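Local coordinates for protein PrgZ (Enterococcus faecalis, PDB 4FAJ) that binds a peptide pheromone as a membrane-anchored extracellular receptor of the solute-binding protein family 5 and probably passes it on for transport into the cell, at residues T68-L73 / T242-V247; V79-I84 / I551-D556; D251-S256 / I272-V277; L292-L297 / K537-K542; K544-H549 / K558-E563. One frame throughout, in Å; residues are numbered along the deposited sequence.

How the interactions relate
Interactions 1 and 3 lie about 9 Å apart, centre to centre, and share the mixed sheet of strands 61-66, 271-276, 252-257 and 239-243. Interaction 2, about 7 Å from the chain centre, touches both through helix 81-90 and the loop before it. Interaction 4 sits about 14 Å from interaction 3, centre to centre, on strand 528-539 of the large mixed sheet. Interaction 5 joins the last strands of the chain and meets interaction 4 through the backbone of K542 and E563. Segment 551-556 falls between the two segments of interaction 5, while interactions 3 and 4 are nested inside interaction 2, which itself brings residues 551-556 back to helix 81-90 near the N-terminus, beside the bound peptide.

Interaction 1 of 5, residues T68-L73 / T242-V247; sequences TPVQSL and TNLEGV
P69 O is gripped from opposite faces of its carbonyl plane, by T68 OG1 at 2.9 Å and by Q71 NE2 at 3.1 Å. The two bonds brace the loop just before V70, Q71 and L73 meet L244 and V247; T68 OG1 is also bonded to T82 OG1. No hydrogen bond spans segments 68-73 and 242-247, and the contact itself is apolar. L244 CD1 serves two neighbours, lying 4.0 Å from V70 CG2 and 4.1 Å from L73 CD2. It gets there because its CG stands opposite the backbone N (chi1 -162°), which sends the branch toward the loop. V247 divides its methyls: CG2 packs 3.6 Å from L73 CD1, while CG1 sits tightly at 3.2 Å from the carbonyl oxygen of Q71. V70 and L73 also rest on L86 of helix 81-90, and V70 and L244 both touch W253. The contact thus seats the loop after strand 61-66 on the chain just leaving edge strand 239-243, where a classic beta bulge sets T242 and N243 together opposite T254.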
# COMPACT_ATOMS: atom_id res chain seq x y z
N THR A 68 -8.07 5.56 8.56
CA THR A 68 -7.19 6.55 9.21
C THR A 68 -7.43 7.93 8.61
O THR A 68 -8.06 8.02 7.56
CB THR A 68 -5.68 6.23 9.00
OG1 THR A 68 -5.30 6.57 7.65
CG2 THR A 68 -5.33 4.75 9.30
N PRO A 69 -6.92 9.00 9.26
CA PRO A 69 -6.91 10.30 8.59
C PRO A 69 -6.03 10.27 7.34
O PRO A 69 -5.19 9.39 7.19
CB PRO A 69 -6.31 11.24 9.63
CG PRO A 69 -6.55 10.51 10.98
CD PRO A 69 -6.35 9.08 10.62
N VAL A 70 -6.26 11.23 6.45
CA VAL A 70 -5.41 11.41 5.29
C VAL A 70 -4.03 11.80 5.78
O VAL A 70 -3.92 12.61 6.69
CB VAL A 70 -5.98 12.50 4.37
CG1 VAL A 70 -4.96 12.94 3.33
CG2 VAL A 70 -7.27 12.00 3.70
N GLN A 71 -2.98 11.21 5.21
CA GLN A 71 -1.61 11.46 5.62
C GLN A 71 -0.82 12.35 4.63
O GLN A 71 0.02 13.14 5.06
CB GLN A 71 -0.86 10.15 5.79
CG GLN A 71 -1.49 9.20 6.77
CD GLN A 71 -1.46 9.75 8.17
OE1 GLN A 71 -0.40 10.12 8.68
NE2 GLN A 71 -2.62 9.80 8.81
N SER A 72 -1.12 12.23 3.33
CA SER A 72 -0.47 13.03 2.31
C SER A 72 -1.44 13.42 1.19
O SER A 72 -2.36 12.66 0.86
CB SER A 72 0.72 12.25 1.72
OG SER A 72 1.29 12.92 0.60
N LEU A 73 -1.25 14.62 0.65
CA LEU A 73 -1.96 15.09 -0.54
C LEU A 73 -1.01 15.25 -1.74
O LEU A 73 -1.36 15.91 -2.72
CB LEU A 73 -2.67 16.41 -0.24
CG LEU A 73 -3.67 16.42 0.90
CD1 LEU A 73 -4.17 17.84 1.14
CD2 LEU A 73 -4.82 15.49 0.59
N THR A 242 -12.84 19.34 -1.47
CA THR A 242 -13.52 20.59 -1.08
C THR A 242 -13.55 20.86 0.43
O THR A 242 -13.79 21.99 0.85
CB THR A 242 -14.96 20.67 -1.67
OG1 THR A 242 -15.68 19.46 -1.38
CG2 THR A 242 -14.90 20.85 -3.20
N ASN A 243 -13.30 19.83 1.25
CA ASN A 243 -13.30 20.00 2.71
C ASN A 243 -12.32 19.03 3.37
O ASN A 243 -12.52 17.83 3.32
CB ASN A 243 -14.71 19.76 3.27
CG ASN A 243 -14.89 20.31 4.67
OD1 ASN A 243 -13.94 20.45 5.44
ND2 ASN A 243 -16.14 20.63 5.01
N LEU A 244 -11.24 19.57 3.94
CA LEU A 244 -10.27 18.77 4.69
C LEU A 244 -9.49 19.73 5.58
O LEU A 244 -8.64 20.48 5.10
CB LEU A 244 -9.31 17.98 3.78
CG LEU A 244 -8.57 16.81 4.45
CD1 LEU A 244 -7.78 15.99 3.43
CD2 LEU A 244 -7.64 17.24 5.53
N GLU A 245 -9.79 19.72 6.87
CA GLU A 245 -9.26 20.74 7.78
C GLU A 245 -7.77 20.60 8.07
O GLU A 245 -7.04 21.59 8.06
CB GLU A 245 -10.05 20.75 9.09
CG GLU A 245 -11.45 21.29 8.93
CD GLU A 245 -12.07 21.71 10.25
OE1 GLU A 245 -11.66 21.16 11.31
OE2 GLU A 245 -12.96 22.59 10.23
N GLY A 246 -7.33 19.38 8.34
CA GLY A 246 -5.94 19.14 8.74
C GLY A 246 -5.40 17.82 8.23
O GLY A 246 -5.92 16.75 8.59
N VAL A 247 -4.36 17.88 7.41
CA VAL A 247 -3.70 16.67 6.94
C VAL A 247 -3.04 15.98 8.13
O VAL A 247 -2.34 16.61 8.90
CB VAL A 247 -2.62 16.97 5.89
CG1 VAL A 247 -1.86 15.67 5.51
CG2 VAL A 247 -3.23 17.61 4.65

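Interaction 2 of 5, residues V79-I84 / I551-D556; sequences VDQTSI and IGAKYD
Q81 and K554 meet through a side-chain amide laid against the backbone of residues 552-554. Two hydrogen bonds do this. K554 N donates to Q81 OE1 at 3.1 Å with a fairly straight N-H (164°), coming from above the amide carbonyl plane rather than onto a lone pair. On the other arm of the amide, Q81 NE2 gives a weak bond to G552 O at 3.3 Å. The side chain reaches that far because CG lies opposite the backbone N (chi1 -177°) and the chain then bends at chi2. The K554 CB methylene lies against the same amide, 3.8 Å from Q81 CD, the two side chains running perpendicular to each other. T85 OG1 is a further partner of Q81 OE1, and K554 NZ turns away to T535. A second set of polar bonds stays inside the helix start: D80 is the N-cap of helix 81-90, its OD2 accepting from S83 N at 3.0 Å and its OD1 from S83 OG at 2.6 Å. Apolar contact is small but tight, with I84 CG2 3.5 Å from A553 CB. V79, Q81 and I84 also pack on apolar side chains of the bound peptide. With its oxygen facing an N-H and its nitrogen facing a carbonyl, the Q81 amide is favoured in this orientation over the flipped one, so the peptide meets a helix start tied to the 552-554 loop through neutral groups.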
# COMPACT_ATOMS: atom_id res chain seq x y z
N VAL A 79 2.04 7.18 0.51
CA VAL A 79 2.35 5.75 0.52
C VAL A 79 1.36 4.87 1.32
O VAL A 79 1.47 3.63 1.27
CB VAL A 79 3.79 5.54 1.03
CG1 VAL A 79 3.88 5.71 2.54
CG2 VAL A 79 4.30 4.18 0.61
N ASP A 80 0.42 5.48 2.03
CA ASP A 80 -0.61 4.77 2.81
C ASP A 80 -1.93 4.67 2.05
O ASP A 80 -2.24 5.54 1.22
CB ASP A 80 -0.85 5.50 4.14
CG ASP A 80 -1.59 6.79 3.95
OD1 ASP A 80 -0.93 7.74 3.47
OD2 ASP A 80 -2.82 6.82 4.21
N GLN A 81 -2.74 3.64 2.36
CA GLN A 81 -3.97 3.38 1.63
C GLN A 81 -4.97 4.51 1.67
O GLN A 81 -5.58 4.80 0.65
CB GLN A 81 -4.67 2.08 2.08
CG GLN A 81 -5.97 1.73 1.23
CD GLN A 81 -5.75 1.57 -0.31
OE1 GLN A 81 -6.01 2.51 -1.11
NE2 GLN A 81 -5.31 0.38 -0.73
N THR A 82 -5.18 5.15 2.82
CA THR A 82 -6.19 6.23 2.88
C THR A 82 -5.83 7.40 1.96
O THR A 82 -6.69 7.92 1.24
CB THR A 82 -6.38 6.77 4.30
OG1 THR A 82 -6.73 5.70 5.19
CG2 THR A 82 -7.46 7.87 4.33
N SER A 83 -4.58 7.84 2.01
CA SER A 83 -4.13 8.93 1.14
C SER A 83 -4.21 8.53 -0.35
O SER A 83 -4.59 9.33 -1.20
CB SER A 83 -2.71 9.34 1.48
OG SER A 83 -2.59 9.69 2.84
N ILE A 84 -3.87 7.28 -0.64
CA ILE A 84 -3.82 6.82 -2.03
C ILE A 84 -5.21 6.67 -2.64
O ILE A 84 -5.42 7.08 -3.78
CB ILE A 84 -2.97 5.55 -2.14
CG1 ILE A 84 -1.49 5.93 -2.05
CG2 ILE A 84 -3.25 4.81 -3.45
CD1 ILE A 84 -0.55 4.74 -1.93
N ILE A 551 -5.61 -4.86 -5.77
CA ILE A 551 -4.28 -4.25 -5.86
C ILE A 551 -4.40 -2.73 -6.08
O ILE A 551 -5.40 -2.25 -6.63
CB ILE A 551 -3.41 -4.85 -7.01
CG1 ILE A 551 -4.00 -4.52 -8.39
CG2 ILE A 551 -3.25 -6.35 -6.87
CD1 ILE A 551 -3.14 -5.02 -9.56
N GLY A 552 -3.38 -1.98 -5.67
CA GLY A 552 -3.34 -0.54 -5.87
C GLY A 552 -4.35 0.19 -5.00
O GLY A 552 -4.75 -0.31 -3.94
N ALA A 553 -4.78 1.36 -5.45
CA ALA A 553 -5.75 2.16 -4.71
C ALA A 553 -7.07 1.39 -4.66
O ALA A 553 -7.58 1.00 -5.69
CB ALA A 553 -5.93 3.51 -5.38
N LYS A 554 -7.60 1.17 -3.47
CA LYS A 554 -8.68 0.21 -3.26
C LYS A 554 -10.02 0.57 -3.92
O LYS A 554 -10.72 -0.32 -4.41
CB LYS A 554 -8.92 -0.03 -1.77
CG LYS A 554 -9.88 -1.18 -1.47
CD LYS A 554 -10.06 -1.39 0.03
CE LYS A 554 -8.86 -2.04 0.69
NZ LYS A 554 -9.23 -2.68 2.01
N TYR A 555 -10.39 1.85 -3.89
CA TYR A 555 -11.71 2.26 -4.40
C TYR A 555 -11.61 3.31 -5.50
O TYR A 555 -10.82 4.24 -5.39
CB TYR A 555 -12.61 2.78 -3.27
CG TYR A 555 -13.00 1.72 -2.26
CD1 TYR A 555 -13.91 0.73 -2.60
CD2 TYR A 555 -12.45 1.71 -0.98
CE1 TYR A 555 -14.27 -0.26 -1.70
CE2 TYR A 555 -12.82 0.72 -0.05
CZ TYR A 555 -13.73 -0.26 -0.43
OH TYR A 555 -14.12 -1.24 0.45
N ASP A 556 -12.42 3.13 -6.54
CA ASP A 556 -12.61 4.13 -7.58
C ASP A 556 -14.10 4.49 -7.63
O ASP A 556 -14.94 3.67 -8.01
CB ASP A 556 -12.13 3.61 -8.94
CG ASP A 556 -12.17 4.67 -10.03
OD1 ASP A 556 -12.64 5.80 -9.76
OD2 ASP A 556 -11.72 4.38 -11.16

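Interaction 3 of 5, residues D251-S256 / I272-V277; sequences DKWTIS and INFQVV
D251 O accepts from V276 N at 2.9 Å, opening an antiparallel ladder between the two inner strands, 252-257 and 271-276, of the four-stranded mixed sheet. In one of its two conformers D251 also takes Q275 NE2 on OD2, at 3.3 Å and from above the carboxylate plane. K252 faces Q275 in a non-hydrogen-bonded pair; their side chains run side by side, and K252 NZ gives only a weak bond to Q275 OE1. W253 makes a hydrogen-bonded pair with F274. F274 N lies almost on the line of the W253 C=O, 2.7 Å from O, while W253 N returns a longer bond to F274 O. The W253 side chain, CG wedged between backbone N and carbonyl carbon (chi1 56°), brings its indole across to F274, whose CB lies over one face, 3.7 Å from the centroid of the five-membered ring. The two rings are nearly parallel, 15° apart, but too far offset for a real stack. At the six-membered ring, W253 CZ3 comes within 3.8 Å of V276 CG2. T254 then pairs with N273 on the face also bearing K252 and Q275. I255 and I272 close the ladder with two reciprocal backbone bonds, and I255 CD1 rests 3.9 Å from F274 CE2, at the edge of the phenyl ring and near its plane.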
# COMPACT_ATOMS: atom_id res chain seq x y z
N ASP A 251 -10.76 13.65 10.99
CA ASP A 251 -11.55 12.41 10.92
C ASP A 251 -12.66 12.48 9.86
O ASP A 251 -13.38 11.51 9.67
CB ASP A 251 -12.13 12.06 12.29
CG ASP A 251 -13.33 12.92 12.68
OD1 ASP A 251 -13.42 14.08 12.24
OD2 ASP A 251 -14.20 12.43 13.44
N LYS A 252 -12.79 13.63 9.19
CA LYS A 252 -13.81 13.85 8.16
C LYS A 252 -13.23 14.60 6.98
O LYS A 252 -12.40 15.49 7.16
CB LYS A 252 -14.92 14.73 8.70
CG LYS A 252 -15.74 14.13 9.76
CD LYS A 252 -16.83 15.12 10.15
CE LYS A 252 -17.81 14.48 11.10
NZ LYS A 252 -17.16 14.06 12.34
N TRP A 253 -13.68 14.26 5.78
CA TRP A 253 -13.43 15.08 4.60
C TRP A 253 -14.50 14.88 3.54
O TRP A 253 -15.26 13.90 3.58
CB TRP A 253 -12.01 14.87 4.05
CG TRP A 253 -11.67 13.48 3.70
CD1 TRP A 253 -11.77 12.89 2.48
CD2 TRP A 253 -11.14 12.48 4.58
NE1 TRP A 253 -11.35 11.58 2.54
CE2 TRP A 253 -10.97 11.31 3.82
CE3 TRP A 253 -10.80 12.47 5.94
CZ2 TRP A 253 -10.46 10.13 4.37
CZ3 TRP A 253 -10.32 11.30 6.49
CH2 TRP A 253 -10.14 10.15 5.71
N THR A 254 -14.56 15.81 2.60
CA THR A 254 -15.55 15.78 1.52
C THR A 254 -14.88 16.06 0.17
O THR A 254 -14.01 16.94 0.06
CB THR A 254 -16.67 16.85 1.74
OG1 THR A 254 -17.39 16.57 2.96
CG2 THR A 254 -17.65 16.85 0.56
N ILE A 255 -15.28 15.30 -0.85
CA ILE A 255 -14.87 15.57 -2.23
C ILE A 255 -16.12 15.85 -3.04
O ILE A 255 -17.20 15.33 -2.74
CB ILE A 255 -14.03 14.40 -2.85
CG1 ILE A 255 -14.90 13.16 -3.09
CG2 ILE A 255 -12.84 14.08 -1.94
CD1 ILE A 255 -14.13 11.88 -3.57
N SER A 256 -15.98 16.67 -4.08
CA SER A 256 -17.12 17.12 -4.87
C SER A 256 -16.79 17.02 -6.36
O SER A 256 -15.63 17.17 -6.75
CB SER A 256 -17.46 18.57 -4.51
OG SER A 256 -17.79 18.68 -3.14
N ILE A 272 -19.14 13.18 -2.11
CA ILE A 272 -18.97 12.02 -1.28
C ILE A 272 -18.26 12.49 -0.01
O ILE A 272 -17.23 13.16 -0.10
CB ILE A 272 -18.12 10.93 -1.99
CG1 ILE A 272 -18.59 10.73 -3.43
CG2 ILE A 272 -18.18 9.63 -1.21
CD1 ILE A 272 -17.74 9.74 -4.23
N ASN A 273 -18.85 12.17 1.13
CA ASN A 273 -18.27 12.46 2.45
C ASN A 273 -17.53 11.24 2.98
O ASN A 273 -17.89 10.11 2.65
CB ASN A 273 -19.37 12.87 3.43
CG ASN A 273 -20.22 14.02 2.92
OD1 ASN A 273 -21.42 13.87 2.65
ND2 ASN A 273 -19.59 15.17 2.75
N PHE A 274 -16.49 11.45 3.79
CA PHE A 274 -15.76 10.35 4.40
C PHE A 274 -15.67 10.55 5.91
O PHE A 274 -15.50 11.69 6.36
CB PHE A 274 -14.37 10.21 3.79
CG PHE A 274 -14.39 9.86 2.33
CD1 PHE A 274 -14.29 8.53 1.92
CD2 PHE A 274 -14.54 10.84 1.37
CE1 PHE A 274 -14.34 8.19 0.58
CE2 PHE A 274 -14.58 10.51 0.02
CZ PHE A 274 -14.49 9.17 -0.37
N GLN A 275 -15.79 9.46 6.66
CA GLN A 275 -15.69 9.46 8.11
C GLN A 275 -14.76 8.34 8.56
O GLN A 275 -14.96 7.19 8.18
CB GLN A 275 -17.08 9.24 8.72
CG GLN A 275 -17.07 8.90 10.21
CD GLN A 275 -16.72 10.08 11.07
OE1 GLN A 275 -17.42 11.09 11.07
NE2 GLN A 275 -15.61 9.98 11.81
N VAL A 276 -13.77 8.66 9.38
CA VAL A 276 -12.88 7.64 9.92
C VAL A 276 -13.65 6.81 10.95
O VAL A 276 -14.35 7.35 11.80
CB VAL A 276 -11.60 8.23 10.57
CG1 VAL A 276 -10.75 7.12 11.19
CG2 VAL A 276 -10.78 8.99 9.53
N VAL A 277 -13.54 5.48 10.84
CA VAL A 277 -14.16 4.56 11.80
C VAL A 277 -13.07 3.72 12.46
O VAL A 277 -12.36 2.96 11.79
CB VAL A 277 -15.22 3.67 11.13
CG1 VAL A 277 -15.78 2.62 12.12
CG2 VAL A 277 -16.34 4.53 10.58

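Interaction 4 of 5, residues L292-L297 / K537-K542; sequences LDEAPL and KLEKSK
E294, A295 and P296 run antiparallel to E539, L538 and K537, adding strand 294-297 to the end of long strand 528-539 in the large mixed sheet. The backbone pairing centres on A295 and L538: L538 N reaches A295 O at 2.9 Å, in the carbonyl plane, and A295 N bonds back to L538 O. One step beyond the strand, K540 N donates to D293 O at 3.1 Å. L297 CD1 packs 3.7 Å from L538 CG on the side lined by helices 280-288 and 299-305; the latter carries the zinc ligand Y301. The charges gather on the other face. K537 CG sits between the backbone N and the carbonyl carbon (chi1 66°), and the chain extended beyond it carries NZ to E539 OE1 at 3.1 Å, on the syn side of that carboxylate, with a weak, longer salt bridge to E294 OE2. E294 and E539 lie side by side, their OE2 and OE1 3.5 Å apart. Outside these strands, E294 OE1 accepts from T65 N and K537 NZ is also hydrogen-bonded to Y555 OH. At the far end K542 NZ comes in from above the D293 carboxylate, 2.9 Å from OD1, while D293 OD2 accepts from T63 N. L292 O is buried without any polar partner. Because K537 lies close to both carboxylates, firmly to E539 and weakly to E294, its positive charge probably offsets their mutual repulsion and lets the two acids sit close together.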
# COMPACT_ATOMS: atom_id res chain seq x y z
N LEU A 292 -24.35 6.40 7.94
CA LEU A 292 -23.24 5.98 7.11
C LEU A 292 -23.79 5.05 6.04
O LEU A 292 -24.74 4.30 6.30
CB LEU A 292 -22.18 5.23 7.94
CG LEU A 292 -21.19 6.01 8.80
CD1 LEU A 292 -20.29 5.06 9.64
CD2 LEU A 292 -20.32 6.94 7.96
N ASP A 293 -23.19 5.07 4.85
CA ASP A 293 -23.63 4.20 3.76
C ASP A 293 -22.74 2.95 3.61
O ASP A 293 -22.99 2.09 2.77
CB ASP A 293 -23.68 5.01 2.45
CG ASP A 293 -24.69 6.15 2.53
OD1 ASP A 293 -25.83 5.89 2.93
OD2 ASP A 293 -24.35 7.32 2.19
N GLU A 294 -21.72 2.83 4.44
CA GLU A 294 -20.96 1.59 4.58
C GLU A 294 -20.43 1.49 6.00
O GLU A 294 -20.36 2.49 6.71
CB GLU A 294 -19.81 1.52 3.56
CG GLU A 294 -18.71 2.48 3.82
CD GLU A 294 -17.55 2.37 2.84
OE1 GLU A 294 -16.55 3.08 3.05
OE2 GLU A 294 -17.63 1.60 1.86
N ALA A 295 -20.09 0.27 6.41
CA ALA A 295 -19.54 0.01 7.73
C ALA A 295 -18.57 -1.16 7.67
O ALA A 295 -18.93 -2.23 7.19
CB ALA A 295 -20.67 -0.30 8.73
N PRO A 296 -17.33 -0.96 8.15
CA PRO A 296 -16.39 -2.07 8.15
C PRO A 296 -16.75 -3.09 9.22
O PRO A 296 -17.39 -2.73 10.23
CB PRO A 296 -15.05 -1.40 8.48
CG PRO A 296 -15.44 -0.24 9.32
CD PRO A 296 -16.72 0.26 8.70
N LEU A 297 -16.37 -4.35 8.99
CA LEU A 297 -16.70 -5.46 9.90
C LEU A 297 -15.51 -6.40 10.18
O LEU A 297 -14.68 -6.65 9.31
CB LEU A 297 -17.83 -6.29 9.29
CG LEU A 297 -19.18 -5.61 9.09
CD1 LEU A 297 -20.13 -6.50 8.28
CD2 LEU A 297 -19.82 -5.21 10.42
N LYS A 537 -17.59 -5.82 5.03
CA LYS A 537 -18.35 -4.61 5.28
C LYS A 537 -19.81 -4.78 4.94
O LYS A 537 -20.18 -5.68 4.20
CB LYS A 537 -17.78 -3.46 4.44
CG LYS A 537 -17.94 -3.62 2.94
CD LYS A 537 -17.16 -2.54 2.22
CE LYS A 537 -17.41 -2.54 0.73
NZ LYS A 537 -16.81 -1.29 0.13
N LEU A 538 -20.63 -3.89 5.49
CA LEU A 538 -21.99 -3.68 5.03
C LEU A 538 -21.94 -2.54 4.04
O LEU A 538 -21.19 -1.59 4.23
CB LEU A 538 -22.90 -3.31 6.19
CG LEU A 538 -23.00 -4.34 7.31
CD1 LEU A 538 -23.80 -3.77 8.50
CD2 LEU A 538 -23.63 -5.63 6.78
N GLU A 539 -22.75 -2.60 2.98
CA GLU A 539 -22.86 -1.48 2.06
C GLU A 539 -24.30 -1.34 1.60
O GLU A 539 -24.94 -2.32 1.25
CB GLU A 539 -21.91 -1.65 0.87
CG GLU A 539 -21.93 -0.49 -0.11
CD GLU A 539 -20.71 -0.45 -1.01
OE1 GLU A 539 -19.61 -0.16 -0.50
OE2 GLU A 539 -20.86 -0.72 -2.22
N LYS A 540 -24.82 -0.11 1.63
CA LYS A 540 -26.23 0.10 1.32
C LYS A 540 -26.46 -0.32 -0.13
O LYS A 540 -25.62 -0.07 -1.00
CB LYS A 540 -26.64 1.56 1.54
CG LYS A 540 -26.48 2.07 2.98
CD LYS A 540 -27.58 1.56 3.91
CE LYS A 540 -27.41 2.11 5.33
NZ LYS A 540 -28.51 1.70 6.24
N SER A 541 -27.61 -0.95 -0.36
CA SER A 541 -28.00 -1.47 -1.68
C SER A 541 -28.05 -0.38 -2.75
O SER A 541 -27.74 -0.64 -3.91
CB SER A 541 -29.38 -2.14 -1.60
OG SER A 541 -29.43 -3.10 -0.56
N LYS A 542 -28.42 0.83 -2.34
CA LYS A 542 -28.58 1.96 -3.28
C LYS A 542 -27.26 2.37 -3.96
O LYS A 542 -27.29 3.02 -5.01
CB LYS A 542 -29.19 3.17 -2.55
CG LYS A 542 -28.19 3.87 -1.62
CD LYS A 542 -28.83 4.86 -0.64
CE LYS A 542 -27.73 5.51 0.21
NZ LYS A 542 -28.20 6.33 1.36

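Interaction 5 of 5, residues K544-H549 / K558-E563; sequences KNVLMH and KKMRIE
The R561 guanidinium has K544 CB over the centre of one face, 4.0 Å above its plane, and E563 OE2 at its edge, in plane. R561 grips that single oxygen side-on with two nitrogens, NE at 2.9 Å and NH2 at 2.6 Å, both from the same face of the carboxylate. This grip probably limits the turning of the group, whose face lies over K544 CB. The arginine starts with CG between backbone N and carbonyl carbon (chi1 71°) and runs extended to NE, and its CG also lies near K544 CB. K544 bends at chi2 and passes crosswise over E563, CE 3.9 Å from E563 CB; its NZ bonds S541 O. Alongside these side chains the backbones form a minimal antiparallel ribbon, strands 543-544 and 561-562 near the C-terminus, joined here by one hydrogen-bonded pair: K544 N to R561 O at 2.9 Å and R561 N to K544 O at 3.1 Å. Past it N545 adopts a left-handed backbone conformation (phi 63°, psi 36°) and the chains separate. A water bridges the gap, donating to N545 O and accepting from K559 N. K559 NZ bonds D266 and K558 NZ bonds D263, the two aspartates that bind a zinc ion. M560, itself buried, stretches out fully alongside V546, with V546 CG2 3.7 Å from M560 CG.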
# COMPACT_ATOMS: atom_id res chain seq x y z
N LYS A 544 -24.31 2.07 -6.28
CA LYS A 544 -24.00 1.33 -7.49
C LYS A 544 -22.67 1.74 -8.12
O LYS A 544 -22.23 2.89 -7.99
CB LYS A 544 -25.08 1.52 -8.56
CG LYS A 544 -26.51 1.33 -8.09
CD LYS A 544 -26.81 -0.07 -7.66
CE LYS A 544 -28.24 -0.16 -7.15
NZ LYS A 544 -28.57 -1.51 -6.65
N ASN A 545 -22.05 0.78 -8.80
CA ASN A 545 -20.94 1.01 -9.71
C ASN A 545 -19.67 1.58 -9.09
O ASN A 545 -18.98 2.36 -9.72
CB ASN A 545 -21.37 1.91 -10.87
CG ASN A 545 -20.70 1.53 -12.16
OD1 ASN A 545 -20.17 0.42 -12.29
ND2 ASN A 545 -20.72 2.42 -13.14
N VAL A 546 -19.36 1.16 -7.87
CA VAL A 546 -18.09 1.50 -7.24
C VAL A 546 -17.12 0.40 -7.65
O VAL A 546 -17.43 -0.78 -7.51
CB VAL A 546 -18.22 1.54 -5.73
CG1 VAL A 546 -16.86 1.68 -5.11
CG2 VAL A 546 -19.16 2.69 -5.32
N LEU A 547 -15.94 0.78 -8.13
CA LEU A 547 -14.92 -0.19 -8.51
C LEU A 547 -14.03 -0.47 -7.28
O LEU A 547 -13.50 0.46 -6.69
CB LEU A 547 -14.08 0.35 -9.67
CG LEU A 547 -13.91 -0.51 -10.90
CD1 LEU A 547 -15.28 -0.82 -11.50
CD2 LEU A 547 -13.02 0.20 -11.91
N MET A 548 -13.90 -1.73 -6.90
CA MET A 548 -13.05 -2.12 -5.77
C MET A 548 -11.87 -2.95 -6.31
O MET A 548 -12.09 -3.88 -7.07
CB MET A 548 -13.87 -2.94 -4.77
CG MET A 548 -13.15 -3.26 -3.47
SD MET A 548 -14.18 -4.22 -2.33
CE MET A 548 -13.17 -4.18 -0.87
N HIS A 549 -10.64 -2.60 -5.94
CA HIS A 549 -9.45 -3.25 -6.48
C HIS A 549 -8.72 -4.03 -5.38
O HIS A 549 -8.51 -3.50 -4.28
CB HIS A 549 -8.49 -2.21 -7.07
CG HIS A 549 -9.08 -1.41 -8.19
ND1 HIS A 549 -9.29 -1.93 -9.45
CD2 HIS A 549 -9.45 -0.11 -8.26
CE1 HIS A 549 -9.81 -1.00 -10.23
NE2 HIS A 549 -9.91 0.12 -9.54
N LYS A 558 -15.38 7.02 -9.42
CA LYS A 558 -15.64 7.84 -10.60
C LYS A 558 -17.06 7.68 -11.15
O LYS A 558 -17.73 8.66 -11.42
CB LYS A 558 -14.62 7.52 -11.71
CG LYS A 558 -14.92 8.21 -13.05
CD LYS A 558 -13.78 7.99 -14.06
CE LYS A 558 -14.20 8.42 -15.45
NZ LYS A 558 -13.16 8.08 -16.46
N LYS A 559 -17.50 6.44 -11.32
CA LYS A 559 -18.78 6.15 -11.96
C LYS A 559 -19.85 5.76 -10.94
O LYS A 559 -20.94 5.30 -11.31
CB LYS A 559 -18.61 5.06 -13.02
CG LYS A 559 -17.78 5.49 -14.23
CD LYS A 559 -17.78 4.40 -15.32
CE LYS A 559 -16.66 4.57 -16.34
NZ LYS A 559 -17.11 5.17 -17.63
N MET A 560 -19.57 5.99 -9.66
CA MET A 560 -20.52 5.73 -8.57
C MET A 560 -21.83 6.47 -8.80
O MET A 560 -21.83 7.60 -9.28
CB MET A 560 -19.90 6.17 -7.24
CG MET A 560 -20.77 6.00 -6.01
SD MET A 560 -19.87 6.52 -4.53
CE MET A 560 -21.10 6.20 -3.27
N ARG A 561 -22.95 5.83 -8.45
CA ARG A 561 -24.26 6.50 -8.45
C ARG A 561 -25.19 5.92 -7.39
O ARG A 561 -24.98 4.81 -6.90
CB ARG A 561 -24.91 6.41 -9.83
CG ARG A 561 -25.39 5.03 -10.22
CD ARG A 561 -25.98 5.02 -11.63
NE ARG A 561 -26.78 3.81 -11.85
CZ ARG A 561 -26.30 2.65 -12.28
NH1 ARG A 561 -25.02 2.50 -12.57
NH2 ARG A 561 -27.12 1.62 -12.44
N ILE A 562 -26.22 6.68 -7.03
CA ILE A 562 -27.20 6.27 -6.03
C ILE A 562 -28.51 5.98 -6.76
O ILE A 562 -29.04 6.85 -7.44
CB ILE A 562 -27.44 7.36 -4.96
CG1 ILE A 562 -26.13 7.84 -4.33
CG2 ILE A 562 -28.38 6.85 -3.86
CD1 ILE A 562 -25.29 6.72 -3.71
N GLU A 563 -29.01 4.75 -6.62
CA GLU A 563 -30.30 4.34 -7.17
C GLU A 563 -31.24 3.92 -6.05
O GLU A 563 -30.95 2.96 -5.34
CB GLU A 563 -30.13 3.15 -8.11
CG GLU A 563 -29.54 3.46 -9.47
CD GLU A 563 -29.80 2.33 -10.48
OE1 GLU A 563 -30.40 1.29 -10.11
OE2 GLU A 563 -29.39 2.48 -11.65
O HOH W 1 -16.56 3.80 -10.13